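Ribonucleoside-diphosphate reductase, alpha chain (Actinobacillus ureae ATCC 25976, PDB 6DQX) probably reduces ribonucleoside diphosphates to deoxyribonucleotides, serving as the catalytic alpha subunit of a class Id ribonucleotide reductase. Local coordinates at residues A[410-416]-A[515-521]; A[309-314]-A[383-388]. All blocks are in the same frame, centred on the assembly; numbering follows the deposited sequence.

Both contacts are largely buried, but at different depths. Contact 1 lies about 7 Å from the centre of the chain, measured centre to centre, and contact 2 about 19 Å, with one exposed lysine, Lys386. Contact 1 joins two loops of the barrel domain through three backbone hydrogen bonds and one carboxylate held by two main-chain N-H groups. Contact 2 packs helix 308-327 on helix 367-395, joining a small apolar centre to a two-lysine salt bridge. Their centres are about 14 Å apart, and they meet directly: Leu411 CD1 lies 3.8 Å from Thr313 CG2, while Met412 packs on Thr384. Leu411 and Met412 thus border both interfaces.

Contact 1: residues A[410-416]-A[515-521]; sequences TLMSIAP and YIDQGQS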
loop_
_atom_site.group_PDB
_atom_site.type_symbol
_atom_site.label_atom_id
_atom_site.label_comp_id
_atom_site.label_asym_id
_atom_site.label_seq_id
_atom_site.Cartn_x
_atom_site.Cartn_y
_atom_site.Cartn_z
ATOM N N THR A 410 30.718 2.147 8.114
ATOM C CA THR A 410 30.602 1.631 9.458
ATOM C C THR A 410 30.983 0.155 9.466
ATOM O O THR A 410 30.831 -0.543 8.462
ATOM C CB THR A 410 29.147 1.770 10.001
ATOM O OG1 THR A 410 28.262 0.939 9.228
ATOM C CG2 THR A 410 28.727 3.239 9.956
ATOM N N LEU A 411 31.466 -0.307 10.610
ATOM C CA LEU A 411 31.904 -1.669 10.825
ATOM C C LEU A 411 31.125 -2.447 11.896
ATOM O O LEU A 411 30.989 -3.671 11.749
ATOM C CB LEU A 411 33.389 -1.684 11.214
ATOM C CG LEU A 411 34.415 -1.556 10.072
ATOM C CD1 LEU A 411 34.183 -2.646 9.015
ATOM C CD2 LEU A 411 34.406 -0.185 9.446
ATOM N N MET A 412 30.630 -1.784 12.935
ATOM C CA MET A 412 30.085 -2.496 14.109
ATOM C C MET A 412 28.729 -2.048 14.592
ATOM O O MET A 412 28.443 -0.862 14.641
ATOM C CB MET A 412 31.078 -2.423 15.296
ATOM C CG MET A 412 32.334 -3.245 15.069
ATOM S SD MET A 412 33.526 -3.084 16.414
ATOM C CE MET A 412 32.556 -3.979 17.629
ATOM N N SER A 413 27.924 -3.020 15.001
ATOM C CA SER A 413 26.612 -2.752 15.566
ATOM C C SER A 413 26.233 -3.941 16.409
ATOM O O SER A 413 26.516 -5.090 16.027
ATOM C CB SER A 413 25.571 -2.554 14.438
ATOM O OG SER A 413 25.393 -3.734 13.694
ATOM N N ILE A 414 25.519 -3.712 17.500
ATOM C CA ILE A 414 25.187 -4.828 18.399
ATOM C C ILE A 414 23.705 -5.175 18.319
ATOM O O ILE A 414 22.881 -4.686 19.087
ATOM C CB ILE A 414 25.645 -4.555 19.867
ATOM C CG1 ILE A 414 27.084 -4.054 19.910
ATOM C CG2 ILE A 414 25.418 -5.782 20.744
ATOM C CD1 ILE A 414 28.100 -4.939 19.228
ATOM N N ALA A 415 23.390 -6.019 17.348
ATOM C CA ALA A 415 22.033 -6.522 17.158
ATOM C C ALA A 415 21.600 -7.559 18.219
ATOM O O ALA A 415 22.435 -8.174 18.893
ATOM C CB ALA A 415 21.921 -7.130 15.778
ATOM N N PRO A 416 20.281 -7.804 18.328
ATOM C CA PRO A 416 19.809 -8.900 19.167
ATOM C C PRO A 416 20.210 -10.224 18.519
ATOM O O PRO A 416 20.385 -10.286 17.303
ATOM C CB PRO A 416 18.273 -8.733 19.131
ATOM C CG PRO A 416 18.035 -7.370 18.575
ATOM C CD PRO A 416 19.154 -7.154 17.622
ATOM N N TYR A 515 33.512 2.629 21.255
ATOM C CA TYR A 515 34.163 1.716 20.329
ATOM C C TYR A 515 33.272 1.176 19.207
ATOM O O TYR A 515 33.720 0.330 18.438
ATOM C CB TYR A 515 34.673 0.516 21.109
ATOM C CG TYR A 515 35.622 0.906 22.196
ATOM C CD1 TYR A 515 36.813 1.524 21.880
ATOM C CD2 TYR A 515 35.329 0.670 23.534
ATOM C CE1 TYR A 515 37.716 1.905 22.883
ATOM C CE2 TYR A 515 36.218 1.065 24.545
ATOM C CZ TYR A 515 37.410 1.645 24.197
ATOM O OH TYR A 515 38.309 2.036 25.181
ATOM N N ILE A 516 32.032 1.656 19.125
ATOM C CA ILE A 516 31.017 1.091 18.202
ATOM C C ILE A 516 30.511 2.239 17.347
ATOM O O ILE A 516 29.931 3.215 17.851
ATOM C CB ILE A 516 29.850 0.446 18.993
ATOM C CG1 ILE A 516 30.335 -0.776 19.784
ATOM C CG2 ILE A 516 28.710 0.030 18.043
ATOM C CD1 ILE A 516 29.367 -1.225 20.867
ATOM N N ASP A 517 30.762 2.150 16.047
ATOM C CA ASP A 517 30.377 3.236 15.154
ATOM C C ASP A 517 28.864 3.305 14.816
ATOM O O ASP A 517 28.384 4.377 14.448
ATOM C CB ASP A 517 31.309 3.328 13.911
ATOM C CG ASP A 517 31.436 2.019 13.143
ATOM O OD1 ASP A 517 30.667 1.072 13.415
ATOM O OD2 ASP A 517 32.311 1.941 12.230
ATOM N N GLN A 518 28.139 2.203 14.943
ATOM C CA GLN A 518 26.680 2.237 14.908
ATOM C C GLN A 518 26.158 2.202 16.348
ATOM O O GLN A 518 26.642 2.967 17.217
ATOM C CB GLN A 518 26.116 1.140 14.008
ATOM C CG GLN A 518 26.614 1.155 12.559
ATOM C CD GLN A 518 25.626 0.469 11.623
ATOM O OE1 GLN A 518 24.472 0.894 11.509
ATOM N NE2 GLN A 518 26.046 -0.620 11.005
ATOM N N GLY A 519 25.171 1.361 16.616
ATOM C CA GLY A 519 24.510 1.361 17.920
ATOM C C GLY A 519 24.388 0.011 18.539
ATOM O O GLY A 519 25.082 -0.969 18.154
ATOM N N GLN A 520 23.500 -0.064 19.532
ATOM C CA GLN A 520 23.342 -1.252 20.305
ATOM C C GLN A 520 21.874 -1.463 20.693
ATOM O O GLN A 520 21.247 -0.536 21.176
ATOM C CB GLN A 520 24.151 -1.158 21.634
ATOM C CG GLN A 520 25.616 -0.839 21.494
ATOM C CD GLN A 520 26.227 -0.647 22.873
ATOM O OE1 GLN A 520 26.213 -1.586 23.691
ATOM N NE2 GLN A 520 26.681 0.564 23.172
ATOM N N SER A 521 21.353 -2.670 20.463
ATOM C CA SER A 521 19.978 -3.011 20.887
ATOM C C SER A 521 19.983 -3.351 22.350
ATOM O O SER A 521 20.444 -4.423 22.730
ATOM C CB SER A 521 19.427 -4.202 20.091
ATOM O OG SER A 521 19.589 -3.936 18.722
#
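A parallel beta bridge between two barrel-domain loops pairs Ile414 with Gln520, whose CA atoms lie 4.5 Å apart. Its evidence is a pair of bonds that both use Ile414: its N donates to Gly519 O at 2.9 Å, and its O accepts from Ser521 N at 2.9 Å with a nearly straight N-H...O angle of 178°. One step earlier Gln518 N reaches Met412 O at 3.1 Å, so the backbones stay tied beyond the bridge.

At the other end a side chain replaces main-chain pairing. Asp517 turns CG between its own N and carbonyl carbon (chi1 54°), which carries the carboxylate across to two successive amides. OD1 receives Met412 N at 2.9 Å through its syn lone pair, at an N-H...O angle of 164°. OD2 takes Leu411 N at 2.9 Å, also on the syn side but somewhat out of the carboxylate plane, and a weak second branch from that N runs to OD1. Two donors acting on both oxygens fix the rotation of the group.

In the fold, 410-416 is sandwiched: Leu411 and Ser413 also make backbone bonds to Leu348, in strand 347-351. The segment runs on toward helix 418-423, whose start is serine-rich; the corresponding helix start in related class I reductases receives the substrate diphosphate, a role probably retained here.

The side chains fill in between. Ile414 CG1 meets Ile516 CD1 at 3.8 Å, the two chains crossing at about a right angle. Gln518 crosses Thr410 similarly, yet its NE2 and Thr410 OG1 each bond Leu346 O rather than one another, while its OE1 accepts from Met279 N. Ser521 OG, bonded to Cys275 O, lies 3.4 Å from the Pro416 ring at CD.

Contact 2: residues A[309-314]-A[383-388]; sequences PEVLTY and KTLKAS
Lys383 starts the contact by passing obliquely along the CG-CD side of the Pro309 ring, its CE 3.7 Å from Pro309 CG. A bend at chi3 (82°), followed by another at chi4, brings its ammonium back to Glu310: NZ lies 2.9 Å from Glu310 OE2, which uses its syn lone pair, and makes only a weak bond to OE1. The same NZ also donates to Thr306 O, so it ties the carboxylate to the chain just ahead of helix 308-327.

Thr384, next along, turns its methyl to the facing helix. CG2 touches Thr313 OG1 at 3.5 Å, the two side chains crossing at about a right angle. Neither hydroxyl bonds across: Thr384 OG1 is paired with Leu380 O, and Thr313 OG1 donates to Pro309 O. That carbonyl also receives Thr313 N, the two donors reaching it from opposite faces of its plane.

From the exposed edge Lys386 stretches, straight until a bend at chi3, to place NZ 2.8 Å from Glu310 OE2. It arrives on the anti side of that oxygen, 18° out of the carboxylate plane.

Ala387 lies where the backbones come closest, its CA 5.1 Å from that of Glu310. Ala387 CB fits against Glu310 CA and lies 3.8 Å from Thr313 CB. Tyr314 CE1 adds a ring contact 4.0 Å from Ala387 CB. Such a small residue suits the close approach: the axes of segments 309-314 and 383-388 come to 8.4 Å and cross at -49°. The outer end of Tyr314 turns to Glu390 through OH. Deeper in, Thr313 and Thr384 both rest on Leu348 of strand 347-351, placing the helix pair against the barrel sheet.

With two ammonium groups on one oxygen, the buried Glu310 is probably stabilised as the anion, a charged clasp at the edge of otherwise close, neutral packing.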
loop_
_atom_site.group_PDB
_atom_site.type_symbol
_atom_site.label_atom_id
_atom_site.label_comp_id
_atom_site.label_asym_id
_atom_site.label_seq_id
_atom_site.Cartn_x
_atom_site.Cartn_y
_atom_site.Cartn_z
ATOM N N PRO A 309 38.282 -11.802 13.717
ATOM C CA PRO A 309 37.438 -10.622 13.426
ATOM C C PRO A 309 37.674 -10.034 12.055
ATOM O O PRO A 309 36.720 -9.630 11.381
ATOM C CB PRO A 309 37.811 -9.632 14.518
ATOM C CG PRO A 309 38.357 -10.472 15.601
ATOM C CD PRO A 309 39.098 -11.572 14.914
ATOM N N GLU A 310 38.925 -10.058 11.597
ATOM C CA GLU A 310 39.242 -9.590 10.259
ATOM C C GLU A 310 38.618 -10.456 9.178
ATOM O O GLU A 310 38.083 -9.942 8.176
ATOM C CB GLU A 310 40.755 -9.541 10.072
ATOM C CG GLU A 310 41.410 -8.496 10.956
ATOM C CD GLU A 310 41.885 -9.002 12.295
ATOM O OE1 GLU A 310 41.272 -9.913 12.905
ATOM O OE2 GLU A 310 42.885 -8.414 12.795
ATOM N N VAL A 311 38.679 -11.773 9.382
ATOM C CA VAL A 311 38.066 -12.718 8.438
ATOM C C VAL A 311 36.569 -12.487 8.359
ATOM O O VAL A 311 36.007 -12.486 7.248
ATOM C CB VAL A 311 38.442 -14.190 8.781
ATOM C CG1 VAL A 311 37.535 -15.207 8.102
ATOM C CG2 VAL A 311 39.898 -14.425 8.364
ATOM N N LEU A 312 35.932 -12.262 9.512
ATOM C CA LEU A 312 34.491 -12.013 9.517
ATOM C C LEU A 312 34.147 -10.671 8.811
ATOM O O LEU A 312 33.156 -10.585 8.080
ATOM C CB LEU A 312 33.924 -12.098 10.941
ATOM C CG LEU A 312 32.398 -12.219 11.010
ATOM C CD1 LEU A 312 31.892 -13.514 10.359
ATOM C CD2 LEU A 312 31.925 -12.147 12.458
ATOM N N THR A 313 34.986 -9.650 8.990
ATOM C CA THR A 313 34.821 -8.371 8.295
ATOM C C THR A 313 34.894 -8.517 6.755
ATOM O O THR A 313 34.019 -8.006 6.014
ATOM C CB THR A 313 35.848 -7.347 8.809
ATOM O OG1 THR A 313 35.704 -7.226 10.236
ATOM C CG2 THR A 313 35.672 -5.998 8.125
ATOM N N TYR A 314 35.921 -9.243 6.299
ATOM C CA TYR A 314 36.077 -9.606 4.882
ATOM C C TYR A 314 34.832 -10.320 4.384
ATOM O O TYR A 314 34.337 -10.026 3.297
ATOM C CB TYR A 314 37.276 -10.514 4.676
ATOM C CG TYR A 314 38.613 -9.823 4.526
ATOM C CD1 TYR A 314 39.032 -8.835 5.411
ATOM C CD2 TYR A 314 39.473 -10.180 3.488
ATOM C CE1 TYR A 314 40.279 -8.230 5.275
ATOM C CE2 TYR A 314 40.713 -9.580 3.336
ATOM C CZ TYR A 314 41.115 -8.615 4.230
ATOM O OH TYR A 314 42.356 -8.050 4.081
ATOM N N LYS A 383 40.503 -4.095 15.212
ATOM C CA LYS A 383 40.664 -5.179 14.252
ATOM C C LYS A 383 39.731 -5.042 13.057
ATOM O O LYS A 383 40.163 -5.221 11.903
ATOM C CB LYS A 383 40.528 -6.531 14.949
ATOM C CG LYS A 383 41.734 -6.792 15.843
ATOM C CD LYS A 383 41.565 -7.963 16.776
ATOM C CE LYS A 383 41.843 -9.310 16.154
ATOM N NZ LYS A 383 43.201 -9.439 15.516
ATOM N N THR A 384 38.480 -4.668 13.317
ATOM C CA THR A 384 37.517 -4.440 12.200
ATOM C C THR A 384 37.921 -3.243 11.325
ATOM O O THR A 384 37.845 -3.315 10.100
ATOM C CB THR A 384 36.059 -4.281 12.685
ATOM O OG1 THR A 384 35.940 -3.220 13.632
ATOM C CG2 THR A 384 35.561 -5.564 13.298
ATOM N N LEU A 385 38.372 -2.145 11.933
ATOM C CA LEU A 385 38.848 -1.021 11.157
ATOM C C LEU A 385 40.080 -1.383 10.309
ATOM O O LEU A 385 40.166 -1.025 9.139
ATOM C CB LEU A 385 39.189 0.177 12.059
ATOM C CG LEU A 385 39.776 1.403 11.377
ATOM C CD1 LEU A 385 38.870 1.870 10.228
ATOM C CD2 LEU A 385 40.011 2.529 12.389
ATOM N N LYS A 386 41.020 -2.090 10.904
ATOM C CA LYS A 386 42.200 -2.548 10.165
ATOM C C LYS A 386 41.787 -3.346 8.945
ATOM O O LYS A 386 42.307 -3.142 7.853
ATOM C CB LYS A 386 43.084 -3.393 11.076
ATOM C CG LYS A 386 44.323 -3.971 10.402
ATOM C CD LYS A 386 45.130 -4.808 11.373
ATOM C CE LYS A 386 44.408 -6.096 11.709
ATOM N NZ LYS A 386 45.311 -7.179 12.179
ATOM N N ALA A 387 40.834 -4.254 9.139
ATOM C CA ALA A 387 40.349 -5.087 8.067
ATOM C C ALA A 387 39.692 -4.251 6.942
ATOM O O ALA A 387 39.950 -4.475 5.751
ATOM C CB ALA A 387 39.410 -6.162 8.611
ATOM N N SER A 388 38.928 -3.232 7.322
ATOM C CA SER A 388 38.257 -2.364 6.343
ATOM C C SER A 388 39.283 -1.539 5.553
ATOM O O SER A 388 39.133 -1.337 4.355
ATOM C CB SER A 388 37.284 -1.414 7.016
ATOM O OG SER A 388 36.428 -0.828 6.061
#